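PDB 3RJA: carbohydrate oxidase, which catalyses the FAD-dependent oxidation of the C1 hydroxyl of mono-, oligo- and polysaccharides to lactones, reducing oxygen to hydrogen peroxide. Local coordinates for residues 218-223 with 228-233; 234-239 with 275-280; 261-264 with 269-272. One frame throughout, in Å; residues are numbered along the deposited sequence.

Overall arrangement
The three contacts lie on the same side of the chain's centre, where helices 223-239 and 267-278 lie against the large antiparallel sheet. Contact 1 closes first along the chain and packs the loop after strand 211-217 on helix 223-239. Contact 2 joins the two helices. Contact 3 falls within the span bridged by contact 2 and sets helix 267-278 on strand 258-264. Centres of contacts 1 and 2 are about 12 Å apart, and both touch one zinc ion. Those of contacts 2 and 3 are about 13 Å apart, and those of contacts 1 and 3 about 21 Å. Side chains from contacts 1 and 2 pack on strand 245-251, which also carries Arg248 of the substrate-analogue pocket.

Contact 1. Residues 218-223 with 228-233; sequences LNWKNK and KGIEAV. With ZN (zinc ion), chain F; NAG (2-acetamido-2-deoxy-beta-D-glucopyranose), chain C.
A zinc ion sits 1.9 Å from Glu231 OE2, on the same helix whose Gly229 and Ile230 receive the ring of Trp220. Asp235, one turn further on, supplies another ligand through OD2. The bend of the Glu231 chain at chi2 (86°) turns its carboxylate to the metal.

The contact itself is apolar. The six-membered part of the Trp220 indole lies obliquely against the helix backbone. Its CZ2 atom is 3.4 Å from Gly229 CA, an approach that the bare glycine permits. Trp220 CH2 passes 3.7 Å from Ile230 N. Further round the ring, Trp220 CZ3 meets Ile230 CG1 at 3.7 Å, and the two side chains cross at about a right angle. Leu218 CD1 lies over one indole face, 3.5 Å above the ring plane of Trp220 and offset toward the rim.

Asn222 is the N-cap of the helix. Its OD1 accepts a hydrogen bond from Ser225 N. The other end of the amide is glycosylated: Asn222 ND2 is joined to C1 of the N-acetylglucosamine by a 1.4 Å covalent bond. One side chain thus caps the helix and carries the sugar, as suits a secreted enzyme.

The loop links strand 211-217 to helix 223-239, which folds back over the sheet. Trp220 and Val233 reach Ile249 of strand 245-251, while Ile230 packs on Val334 and Val338 of helix 332-345.

Contact 2. Residues 234-239 with 275-280; sequences EDYARW and QPLLDT. With ZN (zinc ion), chain F.
Tyr236 and Leu277 both hold CG anti to the backbone N (chi1 177° for Tyr236), and this sends the two side chains into the space between their helices. They cross there at about a right angle. Leu277 CB lies over one face of the phenol in a CH-pi contact, 3.8 Å from the centroid of the Tyr236 ring and 16° off its normal. The leucine branches continue the packing: Leu277 CD2 meets Tyr236 CD2 at 3.7 Å, and Leu277 CD1 lies near the tyrosine CB. Pro276 comes from another direction, at the ring edge, where its CB is 4.2 Å from Tyr236 CE1.

The opposing helix is kinked here: Pro276 has no N-H to give, and Leu277 N makes no bond to the turn before. The carbonyl of Ala273, which Leu277 N would take in a regular helix, is instead met by the Tyr236 hydroxyl.

Away from this interface, Arg238 NH2 makes a salt bridge to Glu234 OE2 of 2.8 Å, nearly straight at 168°. That carboxylate oxygen is met from above its plane. The other oxygen, Glu234 OE1, accepts bonds from Trp384 NE1 and Ile329 N, and so the carboxylate is held at both oxygens. One residue on, Asp235 OD2 binds the zinc ion at 2.0 Å.

The contact is a helix-helix junction lying against the antiparallel sheet. Tyr236 and Leu277 both reach Phe247 of strand 245-251, and the ring of Phe274, on helix 267-278, meets Tyr236 edge-to-face.

Contact 3. Residues 261-264 with 269-272; sequences GLYY and QWRA
Tyr263, in an extended strand, and Trp270, in the first turns of a helix, have their CA atoms 6.1 Å apart. This is a strand-turn-helix unit: strand 258-264 ends, the chain turns, and helix 267-278 folds back against the sheet it has just left.

The Tyr263 ring lies flat against the helix backbone. Trp270 CA stands over the ring centre in a CH-pi contact, 3.7 Å from the centroid of Tyr263 and 10° off the normal. The amide nitrogen also lies over a face, with Trp270 N 3.5 Å from Tyr263 CE2, but no hydrogen bond forms. Gln269 approaches obliquely toward the hydroxyl end of the ring; its CB is 3.6 Å from Tyr263 CE2.

Trp270 carries CG anti to the backbone N (chi1 167°), which leads the indole past the tyrosine instead of over it. The two rings make an offset edge-to-face pair, with the indole edge turned to the phenol face. The centroid of the indole five-membered ring is 5.6 Å from that of Tyr263, and the planes stand at 66°. Beyond this pair the indole stacks with Phe214 of strand 211-217 and meets Phe274 of its own helix. These rings form an aromatic cluster between helix and sheet.

The polar end of Gln269 turns back to the start of the helix. Its OE1 accepts a hydrogen bond from Thr266 N, the backward bond found in a capping box. Tyr263 also touches Ala273, one turn after Gln269. At the root of the tyrosine, Trp270 CD1 rests 3.8 Å from Tyr263 CB.

Contact 1. Residues 218-223 with 228-233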
loop_
_atom_site.group_PDB
_atom_site.type_symbol
_atom_site.label_atom_id
_atom_site.label_comp_id
_atom_site.label_asym_id
_atom_site.label_seq_id
_atom_site.Cartn_x
_atom_site.Cartn_y
_atom_site.Cartn_z
ATOM N N LEU A 218 -22.307 13.291 0.803
ATOM C CA LEU A 218 -22.891 13.233 -0.529
ATOM C C LEU A 218 -24.407 13.151 -0.504
ATOM O O LEU A 218 -25.065 13.678 -1.395
ATOM C CB LEU A 218 -22.313 12.073 -1.350
ATOM C CG LEU A 218 -20.826 12.276 -1.670
ATOM C CD1 LEU A 218 -20.162 10.961 -2.100
ATOM C CD2 LEU A 218 -20.693 13.373 -2.749
ATOM N N ASN A 219 -24.932 12.491 0.525
ATOM C CA ASN A 219 -26.345 12.132 0.627
ATOM C C ASN A 219 -26.961 11.421 -0.589
ATOM O O ASN A 219 -28.040 11.797 -1.030
ATOM C CB ASN A 219 -27.180 13.339 1.066
ATOM C CG ASN A 219 -26.775 13.836 2.429
ATOM O OD1 ASN A 219 -26.701 13.058 3.376
ATOM N ND2 ASN A 219 -26.478 15.117 2.539
ATOM N N TRP A 220 -26.271 10.396 -1.113
ATOM C CA TRP A 220 -26.834 9.535 -2.155
ATOM C C TRP A 220 -27.752 8.487 -1.493
ATOM O O TRP A 220 -27.270 7.478 -0.959
ATOM C CB TRP A 220 -25.722 8.855 -2.979
ATOM C CG TRP A 220 -24.778 9.801 -3.666
ATOM C CD1 TRP A 220 -25.001 11.117 -3.956
ATOM C CD2 TRP A 220 -23.456 9.508 -4.134
ATOM N NE1 TRP A 220 -23.909 11.666 -4.583
ATOM C CE2 TRP A 220 -22.946 10.696 -4.718
ATOM C CE3 TRP A 220 -22.659 8.349 -4.141
ATOM C CZ2 TRP A 220 -21.669 10.761 -5.298
ATOM C CZ3 TRP A 220 -21.398 8.412 -4.713
ATOM C CH2 TRP A 220 -20.906 9.617 -5.277
ATOM N N LYS A 221 -29.057 8.751 -1.508
ATOM C CA LYS A 221 -30.041 7.914 -0.814
ATOM C C LYS A 221 -30.563 6.788 -1.681
ATOM O O LYS A 221 -31.257 5.911 -1.184
ATOM C CB LYS A 221 -31.239 8.758 -0.324
ATOM C CG LYS A 221 -30.891 9.963 0.579
ATOM C CD LYS A 221 -29.957 9.545 1.710
ATOM C CE LYS A 221 -29.845 10.619 2.770
ATOM N NZ LYS A 221 -28.677 10.318 3.644
ATOM N N ASN A 222 -30.242 6.798 -2.975
ATOM C CA ASN A 222 -30.696 5.724 -3.854
ATOM C C ASN A 222 -29.779 5.472 -5.039
ATOM O O ASN A 222 -28.853 6.249 -5.296
ATOM C CB ASN A 222 -32.133 5.976 -4.331
ATOM C CG ASN A 222 -32.280 7.288 -5.098
ATOM O OD1 ASN A 222 -31.450 7.630 -5.955
ATOM N ND2 ASN A 222 -33.352 8.024 -4.800
ATOM N N LYS A 223 -30.047 4.381 -5.749
ATOM C CA LYS A 223 -29.241 3.965 -6.885
ATOM C C LYS A 223 -29.025 5.088 -7.887
ATOM O O LYS A 223 -27.887 5.301 -8.348
ATOM C CB LYS A 223 -29.862 2.741 -7.581
ATOM C CG LYS A 223 -29.679 1.424 -6.810
ATOM C CD LYS A 223 -30.562 0.358 -7.447
ATOM C CE LYS A 223 -30.689 -0.891 -6.629
ATOM N NZ LYS A 223 -30.853 -2.056 -7.527
ATOM N N LYS A 228 -25.444 8.790 -10.814
ATOM C CA LYS A 228 -25.134 10.129 -11.319
ATOM C C LYS A 228 -23.939 10.762 -10.602
ATOM O O LYS A 228 -23.202 11.521 -11.207
ATOM C CB LYS A 228 -26.338 11.073 -11.188
ATOM C CG LYS A 228 -27.527 10.794 -12.114
ATOM C CD LYS A 228 -28.590 11.912 -11.942
ATOM C CE LYS A 228 -30.059 11.424 -12.035
ATOM N NZ LYS A 228 -30.416 10.755 -13.333
ATOM N N GLY A 229 -23.773 10.479 -9.308
ATOM C CA GLY A 229 -22.705 11.098 -8.537
ATOM C C GLY A 229 -21.352 10.506 -8.906
ATOM O O GLY A 229 -20.399 11.230 -9.146
ATOM N N ILE A 230 -21.279 9.182 -8.973
ATOM C CA ILE A 230 -20.058 8.523 -9.382
ATOM C C ILE A 230 -19.665 8.906 -10.814
ATOM O O ILE A 230 -18.479 9.086 -11.082
ATOM C CB ILE A 230 -20.130 6.977 -9.222
ATOM C CG1 ILE A 230 -20.286 6.614 -7.742
ATOM C CG2 ILE A 230 -18.857 6.301 -9.868
ATOM C CD1 ILE A 230 -20.883 5.225 -7.501
ATOM N N GLU A 231 -20.644 9.055 -11.718
ATOM C CA GLU A 231 -20.340 9.495 -13.100
ATOM C C GLU A 231 -19.719 10.894 -13.020
ATOM O O GLU A 231 -18.700 11.176 -13.653
ATOM C CB GLU A 231 -21.617 9.511 -13.997
ATOM C CG GLU A 231 -21.537 10.518 -15.224
ATOM C CD GLU A 231 -20.852 9.866 -16.443
ATOM O OE1 GLU A 231 -20.748 8.617 -16.460
ATOM O OE2 GLU A 231 -20.414 10.577 -17.376
ATOM N N ALA A 232 -20.333 11.772 -12.232
ATOM C CA ALA A 232 -19.869 13.163 -12.142
ATOM C C ALA A 232 -18.452 13.246 -11.566
ATOM O O ALA A 232 -17.632 14.054 -11.996
ATOM C CB ALA A 232 -20.862 14.016 -11.291
ATOM N N VAL A 233 -18.153 12.393 -10.596
ATOM C CA VAL A 233 -16.817 12.418 -9.988
ATOM C C VAL A 233 -15.795 11.908 -11.003
ATOM O O VAL A 233 -14.707 12.467 -11.101
ATOM C CB VAL A 233 -16.761 11.630 -8.667
ATOM C CG1 VAL A 233 -15.310 11.616 -8.090
ATOM C CG2 VAL A 233 -17.773 12.220 -7.637
HETATM ZN ZN ZN F . -20.362 12.515 -17.517
HETATM C C1 NAG C . -33.640 9.265 -5.468
HETATM C C2 NAG C . -35.088 9.200 -5.930
HETATM C C3 NAG C . -35.335 10.366 -6.861
HETATM C C4 NAG C . -35.003 11.655 -6.131
HETATM C C5 NAG C . -33.661 11.600 -5.385
HETATM C C6 NAG C . -33.605 12.736 -4.381
HETATM C C7 NAG C . -35.397 7.785 -7.897
HETATM C C8 NAG C . -35.775 6.428 -8.419
HETATM N N2 NAG C . -35.419 7.941 -6.576
HETATM O O3 NAG C . -36.683 10.396 -7.281
HETATM O O4 NAG C . -34.992 12.671 -7.108
HETATM O O5 NAG C . -33.492 10.399 -4.654
HETATM O O6 NAG C . -34.897 13.287 -4.301
HETATM O O7 NAG C . -35.086 8.687 -8.671
#

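Contact 2. Residues 234-239 with 275-280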
loop_
_atom_site.group_PDB
_atom_site.type_symbol
_atom_site.label_atom_id
_atom_site.label_comp_id
_atom_site.label_asym_id
_atom_site.label_seq_id
_atom_site.Cartn_x
_atom_site.Cartn_y
_atom_site.Cartn_z
ATOM N N GLU A 234 -16.152 10.901 -11.809
ATOM C CA GLU A 234 -15.177 10.407 -12.778
ATOM C C GLU A 234 -14.847 11.481 -13.804
ATOM O O GLU A 234 -13.663 11.624 -14.195
ATOM C CB GLU A 234 -15.585 9.108 -13.472
ATOM C CG GLU A 234 -14.523 8.718 -14.537
ATOM C CD GLU A 234 -14.665 7.305 -15.080
ATOM O OE1 GLU A 234 -15.021 6.392 -14.275
ATOM O OE2 GLU A 234 -14.406 7.093 -16.313
ATOM N N ASP A 235 -15.870 12.248 -14.213
ATOM C CA ASP A 235 -15.678 13.334 -15.186
ATOM C C ASP A 235 -14.684 14.354 -14.659
ATOM O O ASP A 235 -13.745 14.764 -15.365
ATOM C CB ASP A 235 -17.006 14.080 -15.501
ATOM C CG ASP A 235 -17.990 13.235 -16.296
ATOM O OD1 ASP A 235 -17.565 12.277 -16.969
ATOM O OD2 ASP A 235 -19.203 13.545 -16.259
ATOM N N TYR A 236 -14.941 14.804 -13.434
ATOM C CA TYR A 236 -14.112 15.814 -12.801
ATOM C C TYR A 236 -12.686 15.256 -12.657
ATOM O O TYR A 236 -11.697 15.938 -12.964
ATOM C CB TYR A 236 -14.719 16.206 -11.444
ATOM C CG TYR A 236 -13.885 17.197 -10.664
ATOM C CD1 TYR A 236 -13.900 18.574 -10.979
ATOM C CD2 TYR A 236 -13.109 16.777 -9.582
ATOM C CE1 TYR A 236 -13.130 19.496 -10.236
ATOM C CE2 TYR A 236 -12.366 17.686 -8.825
ATOM C CZ TYR A 236 -12.374 19.039 -9.153
ATOM O OH TYR A 236 -11.595 19.913 -8.417
ATOM N N ALA A 237 -12.585 14.002 -12.225
ATOM C CA ALA A 237 -11.278 13.358 -12.065
ATOM C C ALA A 237 -10.538 13.320 -13.416
ATOM O O ALA A 237 -9.375 13.747 -13.522
ATOM C CB ALA A 237 -11.447 11.940 -11.489
ATOM N N ARG A 238 -11.221 12.845 -14.457
ATOM C CA ARG A 238 -10.526 12.587 -15.710
ATOM C C ARG A 238 -10.063 13.879 -16.368
ATOM O O ARG A 238 -8.917 13.984 -16.794
ATOM C CB ARG A 238 -11.397 11.773 -16.667
ATOM C CG ARG A 238 -10.702 11.421 -17.969
ATOM C CD ARG A 238 -11.569 10.519 -18.826
ATOM N NE ARG A 238 -12.035 9.300 -18.154
ATOM C CZ ARG A 238 -11.252 8.251 -17.857
ATOM N NH1 ARG A 238 -9.955 8.274 -18.128
ATOM N NH2 ARG A 238 -11.765 7.174 -17.285
ATOM N N TRP A 239 -10.930 14.882 -16.378
ATOM C CA TRP A 239 -10.707 16.056 -17.219
ATOM C C TRP A 239 -10.431 17.404 -16.565
ATOM O O TRP A 239 -9.973 18.310 -17.253
ATOM C CB TRP A 239 -11.902 16.207 -18.161
ATOM C CG TRP A 239 -11.989 15.109 -19.203
ATOM C CD1 TRP A 239 -11.050 14.798 -20.166
ATOM C CD2 TRP A 239 -13.092 14.214 -19.409
ATOM N NE1 TRP A 239 -11.517 13.755 -20.964
ATOM C CE2 TRP A 239 -12.766 13.385 -20.517
ATOM C CE3 TRP A 239 -14.336 14.038 -18.766
ATOM C CZ2 TRP A 239 -13.636 12.378 -20.986
ATOM C CZ3 TRP A 239 -15.209 13.040 -19.240
ATOM C CH2 TRP A 239 -14.846 12.223 -20.344
ATOM N N GLN A 275 -15.439 23.572 -7.210
ATOM C CA GLN A 275 -16.789 24.034 -7.614
ATOM C C GLN A 275 -17.380 23.339 -8.859
ATOM O O GLN A 275 -18.582 23.046 -8.860
ATOM C CB GLN A 275 -16.839 25.573 -7.779
ATOM C CG GLN A 275 -18.285 26.172 -7.726
ATOM C CD GLN A 275 -19.003 25.872 -6.408
ATOM O OE1 GLN A 275 -18.455 26.097 -5.335
ATOM N NE2 GLN A 275 -20.225 25.370 -6.488
ATOM N N PRO A 276 -16.550 23.082 -9.904
ATOM C CA PRO A 276 -17.047 22.379 -11.078
ATOM C C PRO A 276 -17.662 21.042 -10.736
ATOM O O PRO A 276 -18.610 20.647 -11.397
ATOM C CB PRO A 276 -15.785 22.208 -11.958
ATOM C CG PRO A 276 -14.962 23.423 -11.628
ATOM C CD PRO A 276 -15.160 23.562 -10.120
ATOM N N LEU A 277 -17.151 20.371 -9.697
ATOM C CA LEU A 277 -17.690 19.088 -9.253
ATOM C C LEU A 277 -18.960 19.290 -8.427
ATOM O O LEU A 277 -19.979 18.606 -8.660
ATOM C CB LEU A 277 -16.661 18.290 -8.433
ATOM C CG LEU A 277 -17.141 16.899 -7.912
ATOM C CD1 LEU A 277 -17.920 16.119 -8.980
ATOM C CD2 LEU A 277 -15.945 16.029 -7.397
ATOM N N LEU A 278 -18.890 20.197 -7.447
ATOM C CA LEU A 278 -20.070 20.559 -6.638
ATOM C C LEU A 278 -21.261 20.931 -7.535
ATOM O O LEU A 278 -22.384 20.517 -7.254
ATOM C CB LEU A 278 -19.744 21.688 -5.638
ATOM C CG LEU A 278 -18.566 21.450 -4.682
ATOM C CD1 LEU A 278 -18.314 22.693 -3.804
ATOM C CD2 LEU A 278 -18.812 20.225 -3.795
ATOM N N ASP A 279 -20.995 21.655 -8.632
ATOM C CA ASP A 279 -22.043 21.986 -9.635
ATOM C C ASP A 279 -22.663 20.795 -10.342
ATOM O O ASP A 279 -23.780 20.899 -10.845
ATOM C CB ASP A 279 -21.533 22.957 -10.713
ATOM C CG ASP A 279 -21.140 24.299 -10.146
ATOM O OD1 ASP A 279 -21.684 24.672 -9.085
ATOM O OD2 ASP A 279 -20.254 24.959 -10.735
ATOM N N THR A 280 -21.960 19.675 -10.399
ATOM C CA THR A 280 -22.512 18.512 -11.137
ATOM C C THR A 280 -22.969 17.370 -10.232
ATOM O O THR A 280 -23.545 16.395 -10.686
ATOM C CB THR A 280 -21.518 17.996 -12.178
ATOM O OG1 THR A 280 -20.226 17.846 -11.562
ATOM C CG2 THR A 280 -21.403 18.999 -13.300
HETATM ZN ZN ZN F . -20.362 12.515 -17.517
#

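Contact 3. Residues 261-264 with 269-272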
loop_
_atom_site.group_PDB
_atom_site.type_symbol
_atom_site.label_atom_id
_atom_site.label_comp_id
_atom_site.label_asym_id
_atom_site.label_seq_id
_atom_site.Cartn_x
_atom_site.Cartn_y
_atom_site.Cartn_z
ATOM N N GLY A 261 -10.833 14.638 1.224
ATOM C CA GLY A 261 -9.722 15.107 0.443
ATOM C C GLY A 261 -8.783 16.018 1.166
ATOM O O GLY A 261 -9.030 16.444 2.325
ATOM N N LEU A 262 -7.694 16.291 0.457
ATOM C CA LEU A 262 -6.633 17.184 0.864
ATOM C C LEU A 262 -6.269 18.085 -0.322
ATOM O O LEU A 262 -5.994 17.601 -1.428
ATOM C CB LEU A 262 -5.394 16.393 1.317
ATOM C CG LEU A 262 -4.329 17.263 2.016
ATOM C CD1 LEU A 262 -4.894 17.899 3.294
ATOM C CD2 LEU A 262 -2.966 16.527 2.316
ATOM N N TYR A 263 -6.285 19.389 -0.082
ATOM C CA TYR A 263 -5.986 20.383 -1.120
ATOM C C TYR A 263 -4.704 21.140 -0.797
ATOM O O TYR A 263 -4.538 21.663 0.337
ATOM C CB TYR A 263 -7.152 21.367 -1.295
ATOM C CG TYR A 263 -6.884 22.397 -2.391
ATOM C CD1 TYR A 263 -7.044 22.058 -3.733
ATOM C CD2 TYR A 263 -6.470 23.700 -2.077
ATOM C CE1 TYR A 263 -6.793 22.964 -4.747
ATOM C CE2 TYR A 263 -6.212 24.638 -3.095
ATOM C CZ TYR A 263 -6.369 24.252 -4.431
ATOM O OH TYR A 263 -6.120 25.135 -5.455
ATOM N N TYR A 264 -3.791 21.187 -1.769
ATOM C CA TYR A 264 -2.566 21.982 -1.632
ATOM C C TYR A 264 -2.860 23.454 -1.902
ATOM O O TYR A 264 -2.824 23.909 -3.062
ATOM C CB TYR A 264 -1.460 21.466 -2.560
ATOM C CG TYR A 264 -0.662 20.348 -1.942
ATOM C CD1 TYR A 264 -1.246 19.087 -1.711
ATOM C CD2 TYR A 264 0.667 20.548 -1.559
ATOM C CE1 TYR A 264 -0.517 18.032 -1.103
ATOM C CE2 TYR A 264 1.415 19.518 -0.973
ATOM C CZ TYR A 264 0.812 18.258 -0.743
ATOM O OH TYR A 264 1.543 17.264 -0.176
ATOM N N GLN A 269 -9.156 28.751 -2.291
ATOM C CA GLN A 269 -8.645 28.143 -3.519
ATOM C C GLN A 269 -9.239 26.746 -3.700
ATOM O O GLN A 269 -9.570 26.350 -4.820
ATOM C CB GLN A 269 -7.128 28.064 -3.514
ATOM C CG GLN A 269 -6.445 29.401 -3.684
ATOM C CD GLN A 269 -4.995 29.380 -3.279
ATOM O OE1 GLN A 269 -4.597 28.692 -2.338
ATOM N NE2 GLN A 269 -4.190 30.162 -3.979
ATOM N N TRP A 270 -9.396 26.008 -2.601
ATOM C CA TRP A 270 -10.020 24.686 -2.700
ATOM C C TRP A 270 -11.423 24.815 -3.307
ATOM O O TRP A 270 -11.748 24.154 -4.314
ATOM C CB TRP A 270 -10.074 23.910 -1.352
ATOM C CG TRP A 270 -11.014 22.738 -1.522
ATOM C CD1 TRP A 270 -10.785 21.604 -2.258
ATOM C CD2 TRP A 270 -12.365 22.657 -1.073
ATOM N NE1 TRP A 270 -11.901 20.795 -2.261
ATOM C CE2 TRP A 270 -12.889 21.418 -1.540
ATOM C CE3 TRP A 270 -13.182 23.493 -0.293
ATOM C CZ2 TRP A 270 -14.181 21.001 -1.254
ATOM C CZ3 TRP A 270 -14.467 23.082 0.003
ATOM C CH2 TRP A 270 -14.965 21.838 -0.474
ATOM N N ARG A 271 -12.252 25.658 -2.685
ATOM C CA ARG A 271 -13.643 25.802 -3.106
ATOM C C ARG A 271 -13.756 26.160 -4.591
ATOM O O ARG A 271 -14.518 25.531 -5.329
ATOM C CB ARG A 271 -14.407 26.800 -2.220
ATOM C CG ARG A 271 -15.884 26.929 -2.560
ATOM C CD ARG A 271 -16.581 25.589 -2.346
ATOM N NE ARG A 271 -18.032 25.604 -2.543
ATOM C CZ ARG A 271 -18.924 25.604 -1.554
ATOM N NH1 ARG A 271 -18.526 25.636 -0.283
ATOM N NH2 ARG A 271 -20.225 25.585 -1.831
ATOM N N ALA A 272 -12.973 27.139 -5.031
ATOM C CA ALA A 272 -12.968 27.534 -6.430
ATOM C C ALA A 272 -12.581 26.334 -7.302
ATOM O O ALA A 272 -13.208 26.078 -8.312
ATOM C CB ALA A 272 -12.004 28.698 -6.661
#